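PDB 1FNN: CELL division control protein 6 from Pyrobaculum aerophilum, which binds ADP with a magnesium ion and, as an AAA+ ATPase of the Cdc6/Cdc18 family, probably takes part in regulating DNA replication. Local coordinates for residues P20-Q25 against S191-D196; V59-L64 against A161-G166; P287-L292 against W336-D341. All blocks are in the same frame, centred on the assembly; numbering follows the deposited sequence.

Interaction 1 (P20-Q25 against S191-D196). With ADP (adenosine-5'-diphosphate), chain D.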
loop_
_atom_site.group_PDB
_atom_site.type_symbol
_atom_site.label_atom_id
_atom_site.label_comp_id
_atom_site.label_asym_id
_atom_site.label_seq_id
_atom_site.Cartn_x
_atom_site.Cartn_y
_atom_site.Cartn_z
ATOM N N PRO A 20 5.814 -11.878 0.649
ATOM C CA PRO A 20 6.955 -11.786 -0.258
ATOM C C PRO A 20 7.459 -10.379 -0.196
ATOM O O PRO A 20 6.685 -9.414 -0.127
ATOM C CB PRO A 20 6.398 -12.198 -1.621
ATOM C CG PRO A 20 4.911 -11.965 -1.520
ATOM C CD PRO A 20 4.609 -12.344 -0.059
ATOM N N HIS A 21 8.774 -10.201 -0.219
ATOM C CA HIS A 21 9.445 -8.906 -0.211
ATOM C C HIS A 21 9.443 -8.265 1.158
ATOM O O HIS A 21 9.947 -7.147 1.293
ATOM C CB HIS A 21 8.924 -7.980 -1.344
ATOM C CG HIS A 21 9.047 -8.731 -2.658
ATOM N ND1 HIS A 21 10.242 -9.049 -3.268
ATOM C CD2 HIS A 21 8.055 -9.221 -3.453
ATOM C CE1 HIS A 21 9.977 -9.703 -4.386
ATOM N NE2 HIS A 21 8.645 -9.832 -4.540
ATOM N N ARG A 22 8.953 -8.951 2.211
ATOM C CA ARG A 22 9.019 -8.367 3.559
ATOM C C ARG A 22 9.766 -9.296 4.503
ATOM O O ARG A 22 9.710 -9.161 5.732
ATOM C CB ARG A 22 7.623 -8.084 4.130
ATOM C CG ARG A 22 6.892 -6.914 3.434
ATOM C CD ARG A 22 7.668 -5.663 3.716
ATOM N NE ARG A 22 7.370 -4.390 3.126
ATOM C CZ ARG A 22 8.104 -3.826 2.164
ATOM N NH1 ARG A 22 9.174 -4.447 1.697
ATOM N NH2 ARG A 22 7.733 -2.647 1.701
ATOM N N GLU A 23 10.503 -10.241 3.935
ATOM C CA GLU A 23 11.299 -11.193 4.711
ATOM C C GLU A 23 12.314 -10.471 5.580
ATOM O O GLU A 23 12.429 -10.789 6.778
ATOM C CB GLU A 23 12.032 -12.229 3.853
ATOM C CG GLU A 23 11.117 -13.189 3.114
ATOM C CD GLU A 23 10.686 -12.727 1.734
ATOM O OE1 GLU A 23 10.891 -11.549 1.360
ATOM O OE2 GLU A 23 10.128 -13.563 0.994
ATOM N N GLN A 24 12.891 -9.392 5.073
ATOM C CA GLN A 24 13.881 -8.626 5.810
ATOM C C GLN A 24 13.303 -7.878 6.985
ATOM O O GLN A 24 13.853 -7.912 8.103
ATOM C CB GLN A 24 14.656 -7.681 4.875
ATOM C CG GLN A 24 15.735 -6.888 5.592
ATOM C CD GLN A 24 16.791 -6.349 4.637
ATOM O OE1 GLN A 24 16.840 -6.702 3.454
ATOM N NE2 GLN A 24 17.666 -5.473 5.133
ATOM N N GLN A 25 12.165 -7.187 6.781
ATOM C CA GLN A 25 11.530 -6.455 7.872
ATOM C C GLN A 25 11.005 -7.388 8.980
ATOM O O GLN A 25 11.079 -7.051 10.183
ATOM C CB GLN A 25 10.319 -5.650 7.348
ATOM C CG GLN A 25 10.736 -4.456 6.463
ATOM C CD GLN A 25 11.088 -4.826 5.043
ATOM O OE1 GLN A 25 11.065 -5.971 4.631
ATOM N NE2 GLN A 25 11.446 -3.828 4.208
ATOM N N SER A 191 9.939 0.167 2.165
ATOM C CA SER A 191 9.970 1.072 0.993
ATOM C C SER A 191 8.834 0.744 0.036
ATOM O O SER A 191 8.168 -0.278 0.195
ATOM C CB SER A 191 11.318 0.870 0.295
ATOM O OG SER A 191 11.168 -0.350 -0.416
ATOM N N PRO A 192 8.427 1.734 -0.757
ATOM C CA PRO A 192 7.316 1.572 -1.685
ATOM C C PRO A 192 7.579 0.297 -2.470
ATOM O O PRO A 192 8.750 0.026 -2.771
ATOM C CB PRO A 192 7.389 2.833 -2.548
ATOM C CG PRO A 192 8.016 3.847 -1.621
ATOM C CD PRO A 192 9.126 3.049 -0.941
ATOM N N TYR A 193 6.545 -0.513 -2.721
ATOM C CA TYR A 193 6.812 -1.715 -3.493
ATOM C C TYR A 193 7.040 -1.335 -4.978
ATOM O O TYR A 193 6.328 -0.477 -5.516
ATOM C CB TYR A 193 5.650 -2.690 -3.473
ATOM C CG TYR A 193 5.409 -3.341 -2.115
ATOM C CD1 TYR A 193 4.319 -3.022 -1.319
ATOM C CD2 TYR A 193 6.309 -4.298 -1.652
ATOM C CE1 TYR A 193 4.100 -3.631 -0.076
ATOM C CE2 TYR A 193 6.120 -4.918 -0.427
ATOM C CZ TYR A 193 5.016 -4.569 0.341
ATOM O OH TYR A 193 4.881 -5.220 1.562
ATOM N N THR A 194 7.877 -2.132 -5.613
ATOM C CA THR A 194 8.108 -1.913 -7.038
ATOM C C THR A 194 7.009 -2.656 -7.794
ATOM O O THR A 194 6.218 -3.458 -7.244
ATOM C CB THR A 194 9.465 -2.504 -7.454
ATOM O OG1 THR A 194 9.364 -3.911 -7.212
ATOM C CG2 THR A 194 10.654 -1.962 -6.680
ATOM N N LYS A 195 7.111 -2.553 -9.124
ATOM C CA LYS A 195 6.113 -3.203 -9.954
ATOM C C LYS A 195 6.186 -4.700 -9.861
ATOM O O LYS A 195 5.144 -5.382 -9.950
ATOM C CB LYS A 195 6.272 -2.736 -11.419
ATOM C CG LYS A 195 5.870 -1.274 -11.512
ATOM C CD LYS A 195 6.211 -0.687 -12.914
ATOM C CE LYS A 195 5.564 0.702 -12.925
ATOM N NZ LYS A 195 5.504 1.313 -14.285
ATOM N N ASP A 196 7.399 -5.250 -9.909
ATOM C CA ASP A 196 7.534 -6.690 -9.822
ATOM C C ASP A 196 7.053 -7.168 -8.420
ATOM O O ASP A 196 6.437 -8.216 -8.364
ATOM C CB ASP A 196 8.991 -7.095 -10.050
ATOM C CG ASP A 196 9.427 -6.369 -11.334
ATOM O OD1 ASP A 196 9.938 -5.223 -11.191
ATOM O OD2 ASP A 196 9.221 -6.993 -12.391
HETATM P PB ADP D . 0.451 -0.443 5.876
HETATM O O1B ADP D . 0.217 -0.478 7.380
HETATM O O2B ADP D . 1.821 -0.343 5.511
HETATM O O3B ADP D . -0.307 0.743 5.492
HETATM P PA ADP D . -0.721 -2.939 5.190
HETATM O O1A ADP D . -0.003 -3.765 6.177
HETATM O O2A ADP D . -2.116 -2.716 5.589
HETATM O O3A ADP D . 0.014 -1.612 4.962
HETATM O "O5'" ADP D . -0.788 -3.673 3.727
HETATM C "C5'" ADP D . -1.739 -3.141 2.821
HETATM C "C4'" ADP D . -2.413 -4.351 2.144
HETATM O "O4'" ADP D . -1.422 -5.065 1.440
HETATM C "C3'" ADP D . -3.030 -5.357 3.107
HETATM O "O3'" ADP D . -4.136 -5.962 2.461
HETATM C "C2'" ADP D . -1.862 -6.259 3.321
HETATM O "O2'" ADP D . -2.251 -7.560 3.763
HETATM C "C1'" ADP D . -1.305 -6.361 1.895
HETATM N N9 ADP D . 0.082 -6.602 1.991
HETATM C C8 ADP D . 1.046 -5.660 2.233
HETATM N N7 ADP D . 2.265 -6.062 2.024
HETATM C C5 ADP D . 2.084 -7.372 1.612
HETATM C C6 ADP D . 3.000 -8.375 1.255
HETATM N N6 ADP D . 4.305 -8.157 1.289
HETATM N N1 ADP D . 2.523 -9.576 0.918
HETATM C C2 ADP D . 1.218 -9.774 0.934
HETATM N N3 ADP D . 0.243 -8.924 1.249
HETATM C C4 ADP D . 0.765 -7.715 1.588
#
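R22 and Y193 meet across their flat sides next to the adenine of ADP, a polar and aromatic contact in the AAA+ nucleotide pocket, where the loop before helix 23-38 faces the loop leading into helix 195-209. Guanidinium and ring planes are 21° apart; Y193 CE2 lies 3.4 Å above the guanidinium centre, while R22 NH2 is displaced toward the rim of the tyrosine ring. The first torsion of R22 (chi1 -70°) sets CG beside the adenine, 3.6 Å from ADP N6, and the bend at chi2 turns the tip toward the 191-196 loop. Three carbonyls fix the rotation of the group: NH2 donates to S191 O at 2.8 Å, in the guanidinium plane, NH1 bonds H21 O at 2.8 Å, and NE goes to T55 O of the P-loop. With an alanine here, S191 O and T55 O would probably lose this donor and one face of the Y193 ring its cover. H21 CB lies at the edge of that ring, while H21 NE2 bonds D200. Both segments hold the adenine amino group: ADP N6 donates to P20 O at 3.0 Å and to Y193 OH, also at 3.0 Å, the N-H...O angle to Y193 OH being 160°.

Interaction 2 (V59-L64 against A161-G166). With ADP (adenosine-5'-diphosphate), chain D.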
loop_
_atom_site.group_PDB
_atom_site.type_symbol
_atom_site.label_atom_id
_atom_site.label_comp_id
_atom_site.label_asym_id
_atom_site.label_seq_id
_atom_site.Cartn_x
_atom_site.Cartn_y
_atom_site.Cartn_z
ATOM N N VAL A 59 0.595 -5.361 8.339
ATOM C CA VAL A 59 0.536 -6.790 8.065
ATOM C C VAL A 59 1.804 -7.488 8.567
ATOM O O VAL A 59 1.712 -8.640 9.021
ATOM C CB VAL A 59 0.267 -7.172 6.602
ATOM C CG1 VAL A 59 1.468 -7.080 5.677
ATOM C CG2 VAL A 59 -0.305 -8.597 6.564
ATOM N N THR A 60 2.948 -6.835 8.417
ATOM C CA THR A 60 4.218 -7.434 8.865
ATOM C C THR A 60 4.230 -7.682 10.383
ATOM O O THR A 60 4.587 -8.752 10.893
ATOM C CB THR A 60 5.400 -6.565 8.408
ATOM O OG1 THR A 60 5.487 -6.727 6.957
ATOM C CG2 THR A 60 6.698 -7.049 9.052
ATOM N N LEU A 61 3.774 -6.691 11.116
ATOM C CA LEU A 61 3.617 -6.795 12.569
ATOM C C LEU A 61 2.593 -7.861 12.978
ATOM O O LEU A 61 2.782 -8.650 13.899
ATOM C CB LEU A 61 3.058 -5.456 13.008
ATOM C CG LEU A 61 3.940 -4.416 13.639
ATOM C CD1 LEU A 61 3.065 -3.169 13.779
ATOM C CD2 LEU A 61 4.524 -4.969 14.930
ATOM N N ARG A 62 1.470 -7.974 12.242
ATOM C CA ARG A 62 0.473 -8.981 12.534
ATOM C C ARG A 62 1.046 -10.368 12.295
ATOM O O ARG A 62 0.743 -11.328 13.021
ATOM C CB ARG A 62 -0.850 -8.776 11.749
ATOM C CG ARG A 62 -1.538 -7.510 12.331
ATOM C CD ARG A 62 -3.019 -7.603 12.049
ATOM N NE ARG A 62 -3.842 -6.596 12.635
ATOM C CZ ARG A 62 -4.285 -6.313 13.841
ATOM N NH1 ARG A 62 -4.017 -7.014 14.939
ATOM N NH2 ARG A 62 -5.066 -5.241 13.992
ATOM N N LYS A 63 1.878 -10.504 11.265
ATOM C CA LYS A 63 2.488 -11.776 10.953
ATOM C C LYS A 63 3.486 -12.166 12.056
ATOM O O LYS A 63 3.576 -13.357 12.421
ATOM C CB LYS A 63 3.205 -11.748 9.616
ATOM C CG LYS A 63 4.082 -12.959 9.354
ATOM C CD LYS A 63 3.253 -14.207 9.071
ATOM C CE LYS A 63 2.181 -14.090 8.027
ATOM N NZ LYS A 63 1.446 -15.390 7.777
ATOM N N LEU A 64 4.241 -11.165 12.502
ATOM C CA LEU A 64 5.147 -11.467 13.634
ATOM C C LEU A 64 4.336 -12.045 14.809
ATOM O O LEU A 64 4.751 -13.034 15.421
ATOM C CB LEU A 64 5.865 -10.200 14.057
ATOM C CG LEU A 64 7.051 -10.190 15.030
ATOM C CD1 LEU A 64 6.589 -10.114 16.469
ATOM C CD2 LEU A 64 8.020 -11.334 14.798
ATOM N N ALA A 161 7.105 -4.151 25.673
ATOM C CA ALA A 161 7.843 -4.081 24.406
ATOM C C ALA A 161 6.985 -3.180 23.508
ATOM O O ALA A 161 5.750 -3.343 23.480
ATOM C CB ALA A 161 8.017 -5.435 23.793
ATOM N N LEU A 162 7.592 -2.161 22.916
ATOM C CA LEU A 162 6.794 -1.129 22.262
ATOM C C LEU A 162 7.175 -0.956 20.798
ATOM O O LEU A 162 8.369 -0.767 20.452
ATOM C CB LEU A 162 7.022 0.205 22.992
ATOM C CG LEU A 162 6.365 1.398 22.278
ATOM C CD1 LEU A 162 4.837 1.309 22.306
ATOM C CD2 LEU A 162 6.855 2.707 22.900
ATOM N N VAL A 163 6.197 -1.123 19.909
ATOM C CA VAL A 163 6.427 -0.804 18.501
ATOM C C VAL A 163 5.543 0.403 18.152
ATOM O O VAL A 163 4.324 0.375 18.438
ATOM C CB VAL A 163 6.085 -1.975 17.565
ATOM C CG1 VAL A 163 6.188 -1.564 16.083
ATOM C CG2 VAL A 163 7.077 -3.115 17.779
ATOM N N ILE A 164 6.116 1.423 17.511
ATOM C CA ILE A 164 5.353 2.555 17.012
ATOM C C ILE A 164 5.532 2.674 15.485
ATOM O O ILE A 164 6.509 2.166 14.904
ATOM C CB ILE A 164 5.735 3.901 17.638
ATOM C CG1 ILE A 164 7.094 4.361 17.120
ATOM C CG2 ILE A 164 5.732 3.813 19.163
ATOM C CD1 ILE A 164 7.480 5.744 17.640
ATOM N N VAL A 165 4.461 3.122 14.844
ATOM C CA VAL A 165 4.382 3.098 13.397
ATOM C C VAL A 165 4.090 4.475 12.800
ATOM O O VAL A 165 3.243 5.203 13.288
ATOM C CB VAL A 165 3.283 2.119 12.941
ATOM C CG1 VAL A 165 3.223 2.061 11.417
ATOM C CG2 VAL A 165 3.462 0.705 13.474
ATOM N N GLY A 166 4.927 4.887 11.821
ATOM C CA GLY A 166 4.698 6.188 11.189
ATOM C C GLY A 166 4.972 6.093 9.691
ATOM O O GLY A 166 5.305 5.050 9.150
HETATM P PB ADP D . 0.451 -0.443 5.876
HETATM O O1B ADP D . 0.217 -0.478 7.380
HETATM O O2B ADP D . 1.821 -0.343 5.511
HETATM O O3B ADP D . -0.307 0.743 5.492
HETATM P PA ADP D . -0.721 -2.939 5.190
HETATM O O1A ADP D . -0.003 -3.765 6.177
HETATM O O2A ADP D . -2.116 -2.716 5.589
HETATM O O3A ADP D . 0.014 -1.612 4.962
HETATM O "O5'" ADP D . -0.788 -3.673 3.727
HETATM C "C5'" ADP D . -1.739 -3.141 2.821
HETATM C "C4'" ADP D . -2.413 -4.351 2.144
HETATM O "O4'" ADP D . -1.422 -5.065 1.440
HETATM C "C3'" ADP D . -3.030 -5.357 3.107
HETATM O "O3'" ADP D . -4.136 -5.962 2.461
HETATM C "C2'" ADP D . -1.862 -6.259 3.321
HETATM O "O2'" ADP D . -2.251 -7.560 3.763
HETATM C "C1'" ADP D . -1.305 -6.361 1.895
HETATM N N9 ADP D . 0.082 -6.602 1.991
HETATM C C8 ADP D . 1.046 -5.660 2.233
HETATM N N7 ADP D . 2.265 -6.062 2.024
HETATM C C5 ADP D . 2.084 -7.372 1.612
HETATM C C6 ADP D . 3.000 -8.375 1.255
HETATM N N6 ADP D . 4.305 -8.157 1.289
HETATM N N1 ADP D . 2.523 -9.576 0.918
HETATM C C2 ADP D . 1.218 -9.774 0.934
HETATM N N3 ADP D . 0.243 -8.924 1.249
HETATM C C4 ADP D . 0.765 -7.715 1.588
#
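L61 reaches from the P-loop helix to V163 and V165 of strand 160-166, its two methyls each meeting one methyl of a valine tip to tip. CD1 touches V165 CG2 at 3.9 Å, and CD2 touches V163 CG1 at 4.0 Å, so each branch of the leucine takes one valine. The two valines are alternate residues on the same side of the strand, the side toward the helix, while I164 between them points away. V163 turns its CG1 anti to the backbone N (chi1 174°), which sends that methyl toward the leucine. All three residues are buried, and the link between these segments is purely apolar.

Around this core, L61 also packs on F128 and V130 of strand 127-132 and on L49 of strand 46-50. The other side of the same helix serves the nucleotide: V59 N donates to O1A of the ADP alpha phosphate at 2.8 Å with an N-H...O angle of 156°. V59 CG1 lies 3.7 Å from ADP C8 and V59 CG2 3.6 Å from the ribose O2'. V165 is close to K57 and D132, its side chain about 5 Å from the bound magnesium ion.

Strand 160-166 is the middle one of the five-stranded parallel sheet, between strands 127-132 and 46-50. That strand order, with the Walker A helix against the central strand, fits the P-loop NTPase core of AAA+ proteins. Helix 23-38 packs beside helix 57-68 through T60 and L64 and also reaches the strand, A161 touching W36.

Interaction 3 (P287-L292 against W336-D341)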
loop_
_atom_site.group_PDB
_atom_site.type_symbol
_atom_site.label_atom_id
_atom_site.label_comp_id
_atom_site.label_asym_id
_atom_site.label_seq_id
_atom_site.Cartn_x
_atom_site.Cartn_y
_atom_site.Cartn_z
ATOM N N PRO A 287 1.867 17.779 -28.038
ATOM C CA PRO A 287 2.005 18.128 -29.446
ATOM C C PRO A 287 0.994 17.340 -30.246
ATOM O O PRO A 287 0.722 16.167 -29.866
ATOM C CB PRO A 287 3.385 17.613 -29.838
ATOM C CG PRO A 287 4.162 17.690 -28.562
ATOM C CD PRO A 287 3.175 17.385 -27.448
ATOM N N LEU A 288 0.618 17.862 -31.419
ATOM C CA LEU A 288 -0.282 17.167 -32.308
ATOM C C LEU A 288 0.025 15.693 -32.535
ATOM O O LEU A 288 -0.846 14.825 -32.470
ATOM C CB LEU A 288 -0.354 17.822 -33.713
ATOM C CG LEU A 288 -1.229 17.181 -34.763
ATOM C CD1 LEU A 288 -2.690 17.093 -34.326
ATOM C CD2 LEU A 288 -1.170 17.928 -36.114
ATOM N N HIS A 289 1.199 15.338 -33.032
ATOM C CA HIS A 289 1.546 13.975 -33.364
ATOM C C HIS A 289 1.605 13.050 -32.123
ATOM O O HIS A 289 1.506 11.861 -32.329
ATOM C CB HIS A 289 2.855 13.937 -34.181
ATOM C CG HIS A 289 2.403 14.194 -35.605
ATOM N ND1 HIS A 289 2.062 13.172 -36.463
ATOM C CD2 HIS A 289 2.239 15.360 -36.288
ATOM C CE1 HIS A 289 1.710 13.704 -37.626
ATOM N NE2 HIS A 289 1.809 15.018 -37.541
ATOM N N GLU A 290 1.912 13.551 -30.959
ATOM C CA GLU A 290 1.851 12.773 -29.716
ATOM C C GLU A 290 0.397 12.459 -29.372
ATOM O O GLU A 290 0.101 11.365 -28.888
ATOM C CB GLU A 290 2.527 13.524 -28.572
ATOM C CG GLU A 290 2.575 12.734 -27.243
ATOM C CD GLU A 290 3.536 13.336 -26.242
ATOM O OE1 GLU A 290 3.498 12.955 -25.050
ATOM O OE2 GLU A 290 4.366 14.211 -26.602
ATOM N N LYS A 291 -0.546 13.385 -29.588
ATOM C CA LYS A 291 -1.966 13.128 -29.532
ATOM C C LYS A 291 -2.400 12.048 -30.505
ATOM O O LYS A 291 -3.121 11.112 -30.165
ATOM C CB LYS A 291 -2.893 14.340 -29.819
ATOM C CG LYS A 291 -2.780 15.436 -28.745
ATOM C CD LYS A 291 -3.889 16.441 -29.025
ATOM C CE LYS A 291 -4.143 17.474 -27.976
ATOM N NZ LYS A 291 -3.112 18.549 -27.958
ATOM N N LEU A 292 -1.966 12.115 -31.755
ATOM C CA LEU A 292 -2.277 11.154 -32.780
ATOM C C LEU A 292 -1.688 9.788 -32.387
ATOM O O LEU A 292 -2.353 8.773 -32.597
ATOM C CB LEU A 292 -1.671 11.596 -34.155
ATOM C CG LEU A 292 -2.371 12.866 -34.750
ATOM C CD1 LEU A 292 -1.575 13.389 -35.961
ATOM C CD2 LEU A 292 -3.796 12.535 -35.154
ATOM N N TRP A 336 9.064 7.079 -30.720
ATOM C CA TRP A 336 9.804 6.661 -29.541
ATOM C C TRP A 336 9.927 7.726 -28.500
ATOM O O TRP A 336 9.654 7.488 -27.301
ATOM C CB TRP A 336 11.141 6.090 -30.070
ATOM C CG TRP A 336 11.461 4.977 -29.122
ATOM C CD1 TRP A 336 10.889 3.740 -29.081
ATOM C CD2 TRP A 336 12.430 5.037 -28.077
ATOM N NE1 TRP A 336 11.448 3.008 -28.061
ATOM C CE2 TRP A 336 12.399 3.784 -27.432
ATOM C CE3 TRP A 336 13.313 6.022 -27.632
ATOM C CZ2 TRP A 336 13.227 3.488 -26.353
ATOM C CZ3 TRP A 336 14.134 5.727 -26.562
ATOM C CH2 TRP A 336 14.081 4.470 -25.938
ATOM N N SER A 337 10.243 8.979 -28.867
ATOM C CA SER A 337 10.252 10.052 -27.891
ATOM C C SER A 337 8.827 10.374 -27.452
ATOM O O SER A 337 8.724 10.831 -26.326
ATOM C CB SER A 337 10.853 11.386 -28.418
ATOM O OG SER A 337 11.946 10.957 -29.251
ATOM N N TYR A 338 7.844 10.325 -28.347
ATOM C CA TYR A 338 6.487 10.589 -27.857
ATOM C C TYR A 338 6.126 9.517 -26.812
ATOM O O TYR A 338 5.470 9.869 -25.847
ATOM C CB TYR A 338 5.463 10.515 -28.979
ATOM C CG TYR A 338 5.598 11.622 -30.041
ATOM C CD1 TYR A 338 5.267 11.305 -31.339
ATOM C CD2 TYR A 338 6.037 12.891 -29.733
ATOM C CE1 TYR A 338 5.365 12.262 -32.354
ATOM C CE2 TYR A 338 6.140 13.862 -30.742
ATOM C CZ TYR A 338 5.805 13.532 -32.027
ATOM O OH TYR A 338 5.900 14.472 -33.046
ATOM N N LEU A 339 6.462 8.251 -27.105
ATOM C CA LEU A 339 6.123 7.213 -26.107
ATOM C C LEU A 339 6.806 7.452 -24.769
ATOM O O LEU A 339 6.189 7.318 -23.695
ATOM C CB LEU A 339 6.519 5.821 -26.614
ATOM C CG LEU A 339 6.128 4.689 -25.623
ATOM C CD1 LEU A 339 4.614 4.694 -25.407
ATOM C CD2 LEU A 339 6.635 3.406 -26.225
ATOM N N ASN A 340 8.089 7.837 -24.816
ATOM C CA ASN A 340 8.793 8.229 -23.601
ATOM C C ASN A 340 8.095 9.316 -22.811
ATOM O O ASN A 340 8.082 9.264 -21.585
ATOM C CB ASN A 340 10.163 8.809 -23.983
ATOM C CG ASN A 340 11.195 7.815 -23.489
ATOM O OD1 ASN A 340 11.421 7.864 -22.277
ATOM N ND2 ASN A 340 11.685 7.052 -24.452
ATOM N N ASP A 341 7.625 10.360 -23.521
ATOM C CA ASP A 341 6.917 11.450 -22.842
ATOM C C ASP A 341 5.597 10.988 -22.248
ATOM O O ASP A 341 5.208 11.321 -21.110
ATOM C CB ASP A 341 6.715 12.617 -23.854
ATOM C CG ASP A 341 6.067 13.812 -23.219
ATOM O OD1 ASP A 341 6.639 14.478 -22.329
ATOM O OD2 ASP A 341 4.922 14.181 -23.564
#
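H289 and E290, in the first turn of helix 288-304, receive the Y338 ring of helix 332-344 in the C-terminal winged helix domain. The two short helical segments cross at -78°, nearly at right angles, with their axes 9.8 Å apart. P287 occupies the N-cap position, and its carbonyl O accepts the backbone N of K291 at 3.1 Å, starting the helix.

At H289 the touching is done by the first carbon of the side chain: CB lies 3.3 Å from Y338 OH and 3.5 Å from Y338 CE1, so the phenol end of the ring rests against it. The imidazole runs on away from helix 332-344 and is held at both nitrogens, ND1 by the hydroxyl of Y318 and NE2 by E327.

E290 follows, and its backbone and CB cover one face of the tyrosine together with H289 C. Its backbone N stands 3.9 Å above the Y338 ring plane, over the centre, and its CB makes a CH-pi contact 4.1 Å from the Y338 ring centroid, 27° off the normal. CG stays anti to the backbone N (chi1 -177°) and the chain runs out extended, taking the carboxylate past the ring to D341, one turn on from Y338. The two carboxylate planes stand almost perpendicular, but their oxygens are modelled too close together for the detail of that meeting to be trusted.

K291 packs on helix 373-387, and L292 on that helix and helix 311-324. L292 CD1 lies 3.6 Å above one face of the H289 ring, offset toward its rim.

Interactions 1 and 2 belong to one nucleotide site. Their centres are about 16 Å apart, both touch ADP, and they meet directly where R22 and Q25 pack on T60. Along the chain interaction 2 is nested inside the loop closed by interaction 1: the P-loop helix and the central strand come between the two loops that hold the adenine, so ADP is gripped from sequence far apart. Interaction 3 follows later, in series, within the winged helix domain. Its centre lies about 33 Å from that of interaction 1 and about 46 Å from that of interaction 2, away from the nucleotide site, so it concerns the packing of a separate domain.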